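Local atomic coordinates of Mll7089 protein (Mesorhizobium loti, PDB entry 2OZ8), a protein that probably acts as a magnesium-dependent hydro-lyase of the enolase superfamily, although its substrate is unknown. Residues 11-16 / 324-329; 31-36 / 297-302; 65-70 / 100-105; 109-114 / 274-279. All blocks are in the same frame, centred on the assembly; numbering follows the deposited sequence.

In the fold
Contacts 1, 2 and 4 join the N-terminal capping domain to the enolase-type barrel, while contact 3 is internal to the cap. Contacts 1 and 2 are closest, centres 8 Å apart: their strands are antiparallel neighbours in the cap sheet, and their barrel loops touch through Val-327 and Leu-300. Contact 3 lies 15 Å from contact 2 between centres, and meets it where Leu-36 packs on Phe-67. Contact 4 shares helix 103-118 with contact 3, and a probable hydrogen bond from His-103 NE2 to Asp-278 OD2 (2.7 Å) links the two. A sulfate ion, probably from the crystallisation liquor, lies about 5 Å from the Thr-277 side chain of contact 4.

Contact 1: residues 11-16 / 324-329; sequences TRFQFA and DHLVEQ
Two phenylalanine rings offer their faces to His-325 and Leu-326. Over the ring of Phe-13 stands a methyl group of Leu-326: CD2 lies 3.6 Å from the centroid and only 14° off the ring normal, a CH-pi contact in which one methyl touches nearly the whole ring. The Phe-15 ring receives the edge of His-325 in a T-shaped pair, with the planes at 84° and Phe-15 CE1 3.9 Å from His-325 CE1. The imidazole in turn has Leu-326 CG above one face. Phe-15 reaches this spot with CG set between its backbone N and carbonyl carbon (chi1 56°), while the other methyl of Leu-326, CD1, stays 4.4 Å from Phe-15 CZ. The strand belongs to the antiparallel sheet of the N-terminal capping domain. The short 3-10 turn 324-326 follows strand 313-318, the last strand of the enolase-type barrel, so these rings dock cap on barrel. Trp-358 adds a second edge-to-face partner for His-325, and Pro-373 packs against both His-325 and Phe-15. On the far side of the strand, Arg-12 grips Gln-14 OE1 end-on with two nitrogens. NH2 makes the shorter bond, 2.9 Å to Gln-14 OE1, from above the carbonyl plane, whereas NH1 comes in the plane on a lone pair, 3.2 Å from Gln-14 OE1.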
loop_
_atom_site.group_PDB
_atom_site.type_symbol
_atom_site.label_atom_id
_atom_site.label_comp_id
_atom_site.label_asym_id
_atom_site.label_seq_id
_atom_site.Cartn_x
_atom_site.Cartn_y
_atom_site.Cartn_z
ATOM N N THR A 11 49.916 -7.020 11.517
ATOM C CA THR A 11 51.018 -6.523 10.720
ATOM C C THR A 11 50.547 -5.445 9.771
ATOM O O THR A 11 49.744 -5.720 8.873
ATOM C CB THR A 11 51.718 -7.644 9.938
ATOM O OG1 THR A 11 51.980 -8.736 10.819
ATOM C CG2 THR A 11 53.012 -7.156 9.414
ATOM N N ARG A 12 51.076 -4.236 9.955
ATOM C CA ARG A 12 50.668 -3.087 9.175
ATOM C C ARG A 12 51.461 -2.931 7.867
ATOM O O ARG A 12 52.681 -3.024 7.879
ATOM C CB ARG A 12 50.790 -1.856 10.039
ATOM C CG ARG A 12 50.147 -0.638 9.492
ATOM C CD ARG A 12 50.648 0.582 10.210
ATOM N NE ARG A 12 50.074 1.813 9.667
ATOM C CZ ARG A 12 50.513 2.437 8.577
ATOM N NH1 ARG A 12 51.550 1.950 7.894
ATOM N NH2 ARG A 12 49.938 3.566 8.189
ATOM N N PHE A 13 50.755 -2.691 6.760
ATOM C CA PHE A 13 51.321 -2.366 5.443
ATOM C C PHE A 13 50.805 -0.987 4.917
ATOM O O PHE A 13 49.661 -0.551 5.181
ATOM C CB PHE A 13 50.996 -3.471 4.436
ATOM C CG PHE A 13 51.471 -4.862 4.864
ATOM C CD1 PHE A 13 52.777 -5.274 4.636
ATOM C CD2 PHE A 13 50.617 -5.733 5.520
ATOM C CE1 PHE A 13 53.228 -6.527 5.050
ATOM C CE2 PHE A 13 51.052 -6.986 5.931
ATOM C CZ PHE A 13 52.362 -7.378 5.696
ATOM N N GLN A 14 51.647 -0.281 4.186
ATOM C CA GLN A 14 51.243 0.994 3.606
ATOM C C GLN A 14 52.187 1.163 2.407
ATOM O O GLN A 14 53.368 1.422 2.592
ATOM C CB GLN A 14 51.377 2.150 4.596
ATOM C CG GLN A 14 50.979 3.538 4.004
ATOM C CD GLN A 14 51.255 4.741 4.945
ATOM O OE1 GLN A 14 51.643 4.593 6.104
ATOM N NE2 GLN A 14 51.065 5.919 4.430
ATOM N N PHE A 15 51.664 0.972 1.198
ATOM C CA PHE A 15 52.484 0.981 -0.011
ATOM C C PHE A 15 51.815 1.616 -1.224
ATOM O O PHE A 15 50.600 1.688 -1.290
ATOM C CB PHE A 15 52.951 -0.424 -0.345
ATOM C CG PHE A 15 51.834 -1.455 -0.500
ATOM C CD1 PHE A 15 51.364 -1.821 -1.781
ATOM C CD2 PHE A 15 51.306 -2.129 0.620
ATOM C CE1 PHE A 15 50.405 -2.868 -1.960
ATOM C CE2 PHE A 15 50.317 -3.143 0.479
ATOM C CZ PHE A 15 49.871 -3.511 -0.833
ATOM N N ALA A 16 52.635 2.070 -2.174
ATOM C CA ALA A 16 52.177 2.639 -3.451
ATOM C C ALA A 16 51.591 1.560 -4.335
ATOM O O ALA A 16 52.037 0.389 -4.300
ATOM C CB ALA A 16 53.332 3.353 -4.193
ATOM N N ASP A 324 49.724 -9.571 -4.488
ATOM C CA ASP A 324 50.061 -10.981 -4.381
ATOM C C ASP A 324 51.327 -11.234 -3.551
ATOM O O ASP A 324 51.482 -12.300 -2.939
ATOM C CB ASP A 324 50.206 -11.598 -5.788
ATOM C CG ASP A 324 48.870 -11.720 -6.539
ATOM O OD1 ASP A 324 47.810 -11.167 -6.112
ATOM O OD2 ASP A 324 48.875 -12.393 -7.580
ATOM N N HIS A 325 52.234 -10.262 -3.536
ATOM C CA HIS A 325 53.486 -10.406 -2.839
ATOM C C HIS A 325 53.289 -10.634 -1.322
ATOM O O HIS A 325 54.212 -11.125 -0.608
ATOM C CB HIS A 325 54.365 -9.183 -3.096
ATOM C CG HIS A 325 53.806 -7.927 -2.529
ATOM N ND1 HIS A 325 52.705 -7.290 -3.068
ATOM C CD2 HIS A 325 54.188 -7.189 -1.457
ATOM C CE1 HIS A 325 52.435 -6.216 -2.354
ATOM N NE2 HIS A 325 53.320 -6.130 -1.370
ATOM N N LEU A 326 52.102 -10.310 -0.830
ATOM C CA LEU A 326 51.853 -10.420 0.573
ATOM C C LEU A 326 51.594 -11.857 1.030
ATOM O O LEU A 326 51.687 -12.131 2.229
ATOM C CB LEU A 326 50.719 -9.505 1.006
ATOM C CG LEU A 326 50.787 -7.982 0.902
ATOM C CD1 LEU A 326 49.387 -7.397 1.099
ATOM C CD2 LEU A 326 51.768 -7.318 1.858
ATOM N N VAL A 327 51.279 -12.769 0.110
ATOM C CA VAL A 327 50.914 -14.137 0.499
ATOM C C VAL A 327 51.754 -15.186 -0.246
ATOM O O VAL A 327 52.327 -14.892 -1.312
ATOM C CB VAL A 327 49.412 -14.440 0.211
ATOM C CG1 VAL A 327 48.465 -13.837 1.295
ATOM C CG2 VAL A 327 49.053 -14.017 -1.223
ATOM N N GLU A 328 51.796 -16.415 0.283
ATOM C CA GLU A 328 52.611 -17.486 -0.316
ATOM C C GLU A 328 52.065 -17.897 -1.647
ATOM O O GLU A 328 52.798 -17.864 -2.619
ATOM C CB GLU A 328 52.761 -18.694 0.617
ATOM C CG GLU A 328 53.544 -18.336 1.874
ATOM C CD GLU A 328 53.639 -19.438 2.909
ATOM O OE1 GLU A 328 52.933 -20.497 2.805
ATOM O OE2 GLU A 328 54.447 -19.217 3.854
ATOM N N GLN A 329 50.792 -18.292 -1.699
ATOM C CA GLN A 329 50.106 -18.556 -2.975
ATOM C C GLN A 329 48.718 -17.936 -3.067
ATOM O O GLN A 329 47.781 -18.339 -2.356
ATOM C CB GLN A 329 50.039 -20.055 -3.334
ATOM C CG GLN A 329 49.859 -20.915 -2.168
ATOM C CD GLN A 329 50.258 -22.351 -2.384
ATOM O OE1 GLN A 329 50.097 -22.910 -3.469
ATOM N NE2 GLN A 329 50.763 -22.968 -1.327
#

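Contact 2: residues 31-36 / 297-302; sequences VNVAAL and NTFLEA
Val-33 O takes a probable hydrogen bond from Phe-13 N on the neighbouring strand, and that bond fixes the stretch of backbone from which the Val-33 side chain is held over Phe-299. Val-33 CG2 sits 3.7 Å above the plane of the Phe-299 ring, displaced toward the rim. From the centroid of the Phe-299 ring, Val-33 CG2 is 4.0 Å away, a CH-pi approach 23° off the normal. Both valine methyls lie on one side of the ring, CG1 of Val-33 past its outer end, 3.8 Å from Phe-299 CZ. Val-31, two residues back on the same side of the strand, meets the ring at its edge, with CG1 4.5 Å from Phe-299 CE1. Here the sheet of the capping domain faces the loop that leaves barrel strand 293-295 and leads to helix 304-309, at the end of the barrel where enolase-superfamily enzymes keep their active sites. That loop makes a type II turn closed by Glu-301 N to Thr-298 O (3.0 Å), with Phe-299 and Leu-300 at its corners. From the first corner Phe-299 extends across to the sheet, its CG anti to the backbone N (chi1 -156°). The ring also stacks with Phe-323, which Val-31 touches too, and meets Phe-49 with the planes at about 35°. Asn-297 N, at the start of the loop, is hydrogen-bonded to Glu-317 OE1.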
loop_
_atom_site.group_PDB
_atom_site.type_symbol
_atom_site.label_atom_id
_atom_site.label_comp_id
_atom_site.label_asym_id
_atom_site.label_seq_id
_atom_site.Cartn_x
_atom_site.Cartn_y
_atom_site.Cartn_z
ATOM N N VAL A 31 47.831 1.831 -0.861
ATOM C CA VAL A 31 47.097 0.762 -0.239
ATOM C C VAL A 31 47.412 0.832 1.242
ATOM O O VAL A 31 48.570 0.934 1.627
ATOM C CB VAL A 31 47.571 -0.557 -0.748
ATOM C CG1 VAL A 31 46.751 -1.679 -0.138
ATOM C CG2 VAL A 31 47.509 -0.587 -2.267
ATOM N N ASN A 32 46.383 0.771 2.067
ATOM C CA ASN A 32 46.537 0.786 3.507
ATOM C C ASN A 32 45.865 -0.441 4.080
ATOM O O ASN A 32 44.660 -0.561 3.971
ATOM C CB ASN A 32 45.914 2.050 4.045
ATOM C CG ASN A 32 46.888 3.221 4.023
ATOM O OD1 ASN A 32 47.687 3.383 4.938
ATOM N ND2 ASN A 32 46.804 4.047 3.004
ATOM N N VAL A 33 46.642 -1.388 4.620
ATOM C CA VAL A 33 46.115 -2.712 4.968
ATOM C C VAL A 33 46.955 -3.363 6.063
ATOM O O VAL A 33 48.185 -3.228 6.078
ATOM C CB VAL A 33 45.964 -3.637 3.713
ATOM C CG1 VAL A 33 47.318 -4.008 3.080
ATOM C CG2 VAL A 33 45.191 -4.870 4.017
ATOM N N ALA A 34 46.276 -4.023 7.009
ATOM C CA ALA A 34 46.934 -4.764 8.054
ATOM C C ALA A 34 46.413 -6.211 8.106
ATOM O O ALA A 34 45.199 -6.461 8.000
ATOM C CB ALA A 34 46.766 -4.071 9.395
ATOM N N ALA A 35 47.345 -7.150 8.271
ATOM C CA ALA A 35 46.992 -8.546 8.411
ATOM C C ALA A 35 46.649 -8.770 9.858
ATOM O O ALA A 35 47.308 -8.266 10.740
ATOM C CB ALA A 35 48.136 -9.441 7.966
ATOM N N LEU A 36 45.558 -9.485 10.075
ATOM C CA LEU A 36 45.076 -9.824 11.377
ATOM C C LEU A 36 45.227 -11.327 11.436
ATOM O O LEU A 36 44.701 -12.050 10.585
ATOM C CB LEU A 36 43.607 -9.419 11.520
ATOM C CG LEU A 36 42.882 -10.025 12.733
ATOM C CD1 LEU A 36 43.460 -9.482 14.032
ATOM C CD2 LEU A 36 41.361 -9.805 12.651
ATOM N N ASN A 297 35.114 -7.129 -5.179
ATOM C CA ASN A 297 36.484 -7.221 -4.709
ATOM C C ASN A 297 36.517 -7.634 -3.265
ATOM O O ASN A 297 35.859 -7.010 -2.441
ATOM C CB ASN A 297 37.228 -5.908 -4.876
ATOM C CG ASN A 297 37.565 -5.640 -6.300
ATOM O OD1 ASN A 297 37.339 -4.538 -6.811
ATOM N ND2 ASN A 297 38.081 -6.657 -6.980
ATOM N N THR A 298 37.218 -8.735 -2.999
ATOM C CA THR A 298 37.631 -9.071 -1.656
ATOM C C THR A 298 39.157 -9.038 -1.632
ATOM O O THR A 298 39.812 -9.360 -2.628
ATOM C CB THR A 298 36.991 -10.395 -1.154
ATOM O OG1 THR A 298 37.322 -11.519 -2.000
ATOM C CG2 THR A 298 35.449 -10.240 -1.117
ATOM N N PHE A 299 39.736 -8.575 -0.533
ATOM C CA PHE A 299 41.192 -8.539 -0.427
ATOM C C PHE A 299 41.789 -9.914 -0.660
ATOM O O PHE A 299 41.482 -10.844 0.048
ATOM C CB PHE A 299 41.678 -7.933 0.900
ATOM C CG PHE A 299 43.057 -7.374 0.803
ATOM C CD1 PHE A 299 43.250 -6.028 0.536
ATOM C CD2 PHE A 299 44.176 -8.207 0.898
ATOM C CE1 PHE A 299 44.530 -5.507 0.406
ATOM C CE2 PHE A 299 45.467 -7.692 0.783
ATOM C CZ PHE A 299 45.645 -6.347 0.529
ATOM N N LEU A 300 42.619 -10.012 -1.696
ATOM C CA LEU A 300 43.273 -11.237 -2.120
ATOM C C LEU A 300 42.349 -12.376 -2.504
ATOM O O LEU A 300 42.759 -13.528 -2.506
ATOM C CB LEU A 300 44.364 -11.699 -1.109
ATOM C CG LEU A 300 45.678 -10.936 -1.273
ATOM C CD1 LEU A 300 46.700 -11.334 -0.220
ATOM C CD2 LEU A 300 46.246 -11.118 -2.671
ATOM N N GLU A 301 41.115 -12.037 -2.861
ATOM C CA GLU A 301 40.147 -12.956 -3.479
ATOM C C GLU A 301 39.705 -14.062 -2.520
ATOM O O GLU A 301 39.257 -15.117 -2.942
ATOM C CB GLU A 301 40.669 -13.518 -4.821
ATOM C CG GLU A 301 40.693 -12.516 -5.985
ATOM C CD GLU A 301 41.611 -11.339 -5.721
ATOM O OE1 GLU A 301 42.831 -11.566 -5.500
ATOM O OE2 GLU A 301 41.111 -10.179 -5.688
ATOM N N ALA A 302 39.819 -13.799 -1.228
ATOM C CA ALA A 302 39.224 -14.635 -0.201
ATOM C C ALA A 302 37.742 -15.029 -0.486
ATOM O O ALA A 302 37.314 -16.179 -0.210
ATOM C CB ALA A 302 39.345 -13.928 1.156
#

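Contact 3: residues 65-70 / 100-105; sequences SVFEHE and LPFHEA
The ring of Phe-102 is the main bump here, and the hollow that takes it is formed by Val-66 and Phe-67 on helix 60-70. Phe-67 CD1 points at the middle of one face of the Phe-102 ring, 3.7 Å above its plane. This is an edge-to-face pair, the planes at 81° and the ring centroids of Phe-67 and Phe-102 5.2 Å apart. Val-66 closes the rim: its CG1, anti to the backbone N (chi1 174°), lies in the plane of the Phe-102 ring, 3.7 Å from CE2. The tip of the ring pushes right up to the helix backbone, with Phe-102 CZ 3.8 Å from Phe-67 N. Leu-100 lids the opposite face with its CB, then sends CD1 on to Val-66 CB at 4.1 Å. Leu-100 can cover the Phe-102 ring because the chain turns tightly between them, in an inverse gamma turn centred on Pro-101. Both segments belong to the capping domain; the second leads into helix 103-118. Ile-50 of strand 45-52 and Val-71 also pack on Phe-102, while Phe-67 reaches down to Leu-36 and Leu-38 of the sheet. His-69 packs on Pro-56 of a neighbouring subunit, and Glu-70 on Asn-55 of that same subunit. No hydrogen bond joins the two segments, so they are held by close fit and by burial of apolar surface, and the ring-edge geometry adds a weak directional preference to an otherwise greasy interface.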
loop_
_atom_site.group_PDB
_atom_site.type_symbol
_atom_site.label_atom_id
_atom_site.label_comp_id
_atom_site.label_asym_id
_atom_site.label_seq_id
_atom_site.Cartn_x
_atom_site.Cartn_y
_atom_site.Cartn_z
ATOM N N SER A 65 46.177 -1.828 20.016
ATOM C CA SER A 65 45.533 -1.397 21.241
ATOM C C SER A 65 44.017 -1.309 21.109
ATOM O O SER A 65 43.293 -1.632 22.029
ATOM C CB SER A 65 46.122 -0.074 21.701
ATOM O OG SER A 65 47.498 -0.296 22.058
ATOM N N VAL A 66 43.539 -0.889 19.954
ATOM C CA VAL A 66 42.115 -0.789 19.712
ATOM C C VAL A 66 41.532 -2.200 19.579
ATOM O O VAL A 66 40.554 -2.536 20.233
ATOM C CB VAL A 66 41.851 0.091 18.485
ATOM C CG1 VAL A 66 40.397 0.096 18.115
ATOM C CG2 VAL A 66 42.344 1.526 18.773
ATOM N N PHE A 67 42.151 -3.046 18.767
ATOM C CA PHE A 67 41.686 -4.437 18.676
ATOM C C PHE A 67 41.626 -5.133 20.038
ATOM O O PHE A 67 40.593 -5.729 20.351
ATOM C CB PHE A 67 42.528 -5.245 17.689
ATOM C CG PHE A 67 41.935 -6.574 17.327
ATOM C CD1 PHE A 67 40.999 -6.683 16.294
ATOM C CD2 PHE A 67 42.332 -7.741 17.985
ATOM C CE1 PHE A 67 40.467 -7.963 15.907
ATOM C CE2 PHE A 67 41.763 -9.019 17.609
ATOM C CZ PHE A 67 40.848 -9.109 16.568
ATOM N N GLU A 68 42.705 -5.041 20.835
ATOM C CA GLU A 68 42.746 -5.606 22.201
ATOM C C GLU A 68 41.586 -5.114 23.076
ATOM O O GLU A 68 40.964 -5.889 23.770
ATOM C CB GLU A 68 44.101 -5.364 22.906
ATOM C CG GLU A 68 44.392 -6.375 24.048
ATOM C CD GLU A 68 45.898 -6.547 24.406
ATOM O OE1 GLU A 68 46.216 -6.503 25.639
ATOM O OE2 GLU A 68 46.764 -6.744 23.480
ATOM N N HIS A 69 41.290 -3.821 23.009
ATOM C CA HIS A 69 40.247 -3.239 23.825
ATOM C C HIS A 69 38.847 -3.524 23.302
ATOM O O HIS A 69 37.925 -3.741 24.085
ATOM C CB HIS A 69 40.453 -1.722 23.978
ATOM C CG HIS A 69 39.561 -1.097 25.021
ATOM N ND1 HIS A 69 38.384 -0.442 24.706
ATOM C CD2 HIS A 69 39.661 -1.061 26.376
ATOM C CE1 HIS A 69 37.812 -0.009 25.819
ATOM N NE2 HIS A 69 38.569 -0.369 26.844
ATOM N N GLU A 70 38.669 -3.527 21.990
ATOM C CA GLU A 70 37.313 -3.529 21.441
ATOM C C GLU A 70 36.782 -4.883 21.018
ATOM O O GLU A 70 35.610 -5.201 21.280
ATOM C CB GLU A 70 37.224 -2.525 20.302
ATOM C CG GLU A 70 37.509 -1.125 20.825
ATOM C CD GLU A 70 37.496 -0.048 19.791
ATOM O OE1 GLU A 70 37.060 -0.300 18.630
ATOM O OE2 GLU A 70 37.943 1.068 20.155
ATOM N N LEU A 100 37.977 1.189 14.137
ATOM C CA LEU A 100 38.684 0.831 12.917
ATOM C C LEU A 100 37.869 -0.262 12.258
ATOM O O LEU A 100 37.152 -0.978 12.946
ATOM C CB LEU A 100 40.088 0.305 13.263
ATOM C CG LEU A 100 41.178 1.343 13.609
ATOM C CD1 LEU A 100 42.309 0.728 14.411
ATOM C CD2 LEU A 100 41.727 1.980 12.346
ATOM N N PRO A 101 37.964 -0.412 10.923
ATOM C CA PRO A 101 37.156 -1.463 10.291
ATOM C C PRO A 101 37.658 -2.939 10.492
ATOM O O PRO A 101 38.345 -3.500 9.613
ATOM C CB PRO A 101 37.169 -1.060 8.815
ATOM C CG PRO A 101 38.479 -0.334 8.614
ATOM C CD PRO A 101 38.761 0.347 9.938
ATOM N N PHE A 102 37.249 -3.551 11.608
ATOM C CA PHE A 102 37.597 -4.934 11.970
ATOM C C PHE A 102 36.555 -6.030 11.578
ATOM O O PHE A 102 36.843 -7.248 11.563
ATOM C CB PHE A 102 37.782 -5.021 13.499
ATOM C CG PHE A 102 38.924 -4.194 14.041
ATOM C CD1 PHE A 102 40.204 -4.295 13.509
ATOM C CD2 PHE A 102 38.727 -3.352 15.130
ATOM C CE1 PHE A 102 41.253 -3.581 14.047
ATOM C CE2 PHE A 102 39.776 -2.638 15.677
ATOM C CZ PHE A 102 41.033 -2.738 15.130
ATOM N N HIS A 103 35.338 -5.598 11.293
ATOM C CA HIS A 103 34.240 -6.523 11.091
ATOM C C HIS A 103 34.569 -7.610 10.023
ATOM O O HIS A 103 34.539 -8.797 10.349
ATOM C CB HIS A 103 32.947 -5.723 10.819
ATOM C CG HIS A 103 31.746 -6.561 10.607
ATOM N ND1 HIS A 103 31.096 -7.196 11.643
ATOM C CD2 HIS A 103 31.059 -6.869 9.481
ATOM C CE1 HIS A 103 30.054 -7.859 11.168
ATOM N NE2 HIS A 103 30.013 -7.685 9.855
ATOM N N GLU A 104 34.940 -7.200 8.805
ATOM C CA GLU A 104 35.265 -8.145 7.739
ATOM C C GLU A 104 36.451 -9.084 8.076
ATOM O O GLU A 104 36.319 -10.297 7.970
ATOM C CB GLU A 104 35.501 -7.400 6.411
ATOM C CG GLU A 104 35.999 -8.264 5.242
ATOM C CD GLU A 104 35.845 -7.570 3.865
ATOM O OE1 GLU A 104 35.384 -6.386 3.797
ATOM O OE2 GLU A 104 36.188 -8.227 2.830
ATOM N N ALA A 105 37.579 -8.501 8.489
ATOM C CA ALA A 105 38.836 -9.209 8.827
ATOM C C ALA A 105 38.620 -10.295 9.874
ATOM O O ALA A 105 39.112 -11.437 9.747
ATOM C CB ALA A 105 39.902 -8.187 9.335
#

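Contact 4: residues 109-114 / 274-279; sequences ALWDLA and GQVTDV
Helix 276-289 is the crossover of a beta-alpha-beta unit in the enolase-type barrel, running between strands 269-272 and 293-295, and its first turn is where helix 103-118 of the capping domain docks. The joint is made by one large side chain, Trp-111, set against Val-276 and Thr-277. Val-276 comes over a face of the indole: CG1 is 3.6 Å from the centroid of the five-membered ring of Trp-111 and 12° off its normal, a CH-pi contact. The valine sits toward the pyrrole rim, where its CB also approaches Trp-111 CD1 at 3.5 Å. The Val-276 rotamer, with CG1 anti to the backbone N (chi1 -176°), carries that methyl over the ring. Gln-275 occupies the N-cap position, and Val-279 N to Gln-275 O (2.8 Å) closes the first helical turn, which carries Val-276 and Thr-277. Beyond the two segments, Val-84 and Leu-126 pack on Trp-111, and His-85 of a third subunit meets it edge-to-face, bringing the joint to a subunit boundary. A sulfate ion, probably from the crystallisation liquor, lies about 5 Å from the side chain of Thr-277. Close by, Asp-278 reinforces the docking by bonding to both His-103 and Gln-107 of helix 103-118. The indole edge itself makes the one hydrogen bond between the segments: Trp-111 NE1 donates to Thr-277 OG1 over 2.7 Å, nearly straight at 172°, with the oxygen in the ring plane.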
loop_
_atom_site.group_PDB
_atom_site.type_symbol
_atom_site.label_atom_id
_atom_site.label_comp_id
_atom_site.label_asym_id
_atom_site.label_seq_id
_atom_site.Cartn_x
_atom_site.Cartn_y
_atom_site.Cartn_z
ATOM N N ALA A 109 39.236 -14.176 9.153
ATOM C CA ALA A 109 40.191 -14.890 10.009
ATOM C C ALA A 109 39.531 -16.002 10.832
ATOM O O ALA A 109 40.042 -17.121 10.864
ATOM C CB ALA A 109 40.904 -13.940 10.905
ATOM N N LEU A 110 38.387 -15.716 11.454
ATOM C CA LEU A 110 37.616 -16.765 12.184
ATOM C C LEU A 110 37.241 -17.981 11.334
ATOM O O LEU A 110 37.485 -19.120 11.757
ATOM C CB LEU A 110 36.361 -16.193 12.860
ATOM C CG LEU A 110 36.573 -15.293 14.064
ATOM C CD1 LEU A 110 35.249 -14.833 14.587
ATOM C CD2 LEU A 110 37.431 -16.061 15.149
ATOM N N TRP A 111 36.672 -17.758 10.149
ATOM C CA TRP A 111 36.375 -18.889 9.232
ATOM C C TRP A 111 37.582 -19.624 8.631
ATOM O O TRP A 111 37.529 -20.797 8.344
ATOM C CB TRP A 111 35.467 -18.452 8.081
ATOM C CG TRP A 111 34.059 -18.198 8.456
ATOM C CD1 TRP A 111 33.502 -16.992 8.820
ATOM C CD2 TRP A 111 33.012 -19.165 8.533
ATOM N NE1 TRP A 111 32.169 -17.154 9.080
ATOM C CE2 TRP A 111 31.841 -18.480 8.913
ATOM C CE3 TRP A 111 32.944 -20.553 8.316
ATOM C CZ2 TRP A 111 30.603 -19.139 9.061
ATOM C CZ3 TRP A 111 31.702 -21.203 8.476
ATOM C CH2 TRP A 111 30.567 -20.490 8.838
ATOM N N ASP A 112 38.651 -18.910 8.389
ATOM C CA ASP A 112 39.895 -19.527 7.958
ATOM C C ASP A 112 40.391 -20.530 9.051
ATOM O O ASP A 112 40.686 -21.700 8.791
ATOM C CB ASP A 112 40.921 -18.408 7.757
ATOM C CG ASP A 112 42.229 -18.916 7.204
ATOM O OD1 ASP A 112 42.176 -19.867 6.405
ATOM O OD2 ASP A 112 43.289 -18.367 7.575
ATOM N N LEU A 113 40.486 -20.023 10.274
ATOM C CA LEU A 113 40.804 -20.816 11.428
ATOM C C LEU A 113 39.850 -21.994 11.646
ATOM O O LEU A 113 40.318 -23.100 11.876
ATOM C CB LEU A 113 40.883 -19.909 12.661
ATOM C CG LEU A 113 41.222 -20.538 14.007
ATOM C CD1 LEU A 113 42.464 -21.438 13.922
ATOM C CD2 LEU A 113 41.441 -19.385 14.920
ATOM N N ALA A 114 38.540 -21.772 11.565
ATOM C CA ALA A 114 37.542 -22.845 11.725
ATOM C C ALA A 114 37.669 -23.944 10.707
ATOM O O ALA A 114 37.554 -25.119 11.029
ATOM C CB ALA A 114 36.131 -22.288 11.695
ATOM N N GLY A 274 33.293 -9.449 1.320
ATOM C CA GLY A 274 33.894 -10.601 1.984
ATOM C C GLY A 274 33.574 -10.815 3.451
ATOM O O GLY A 274 34.290 -11.556 4.106
ATOM N N GLN A 275 32.493 -10.203 3.974
ATOM C CA GLN A 275 32.103 -10.473 5.330
ATOM C C GLN A 275 31.532 -11.865 5.375
ATOM O O GLN A 275 30.322 -12.053 5.265
ATOM C CB GLN A 275 31.082 -9.461 5.833
ATOM C CG GLN A 275 31.584 -8.041 5.845
ATOM C CD GLN A 275 31.511 -7.389 4.470
ATOM O OE1 GLN A 275 31.116 -8.029 3.461
ATOM N NE2 GLN A 275 31.919 -6.124 4.410
ATOM N N VAL A 276 32.385 -12.851 5.564
ATOM C CA VAL A 276 31.966 -14.243 5.360
ATOM C C VAL A 276 30.646 -14.599 5.987
ATOM O O VAL A 276 29.795 -15.113 5.294
ATOM C CB VAL A 276 32.998 -15.302 5.801
ATOM C CG1 VAL A 276 32.476 -16.722 5.434
ATOM C CG2 VAL A 276 34.334 -15.014 5.225
ATOM N N THR A 277 30.484 -14.362 7.280
ATOM C CA THR A 277 29.257 -14.725 7.961
ATOM C C THR A 277 28.042 -13.926 7.473
ATOM O O THR A 277 26.972 -14.505 7.267
ATOM C CB THR A 277 29.365 -14.531 9.513
ATOM O OG1 THR A 277 30.562 -15.159 10.014
ATOM C CG2 THR A 277 28.104 -15.109 10.230
ATOM N N ASP A 278 28.185 -12.618 7.286
ATOM C CA ASP A 278 27.068 -11.814 6.742
ATOM C C ASP A 278 26.649 -12.303 5.351
ATOM O O ASP A 278 25.452 -12.350 5.059
ATOM C CB ASP A 278 27.387 -10.327 6.634
ATOM C CG ASP A 278 27.890 -9.716 7.921
ATOM O OD1 ASP A 278 27.837 -10.378 8.979
ATOM O OD2 ASP A 278 28.353 -8.541 7.870
ATOM N N VAL A 279 27.647 -12.647 4.509
ATOM C CA VAL A 279 27.429 -13.104 3.123
ATOM C C VAL A 279 26.698 -14.412 3.033
ATOM O O VAL A 279 25.789 -14.563 2.192
ATOM C CB VAL A 279 28.747 -13.180 2.326
ATOM C CG1 VAL A 279 28.546 -13.848 0.984
ATOM C CG2 VAL A 279 29.303 -11.768 2.120
#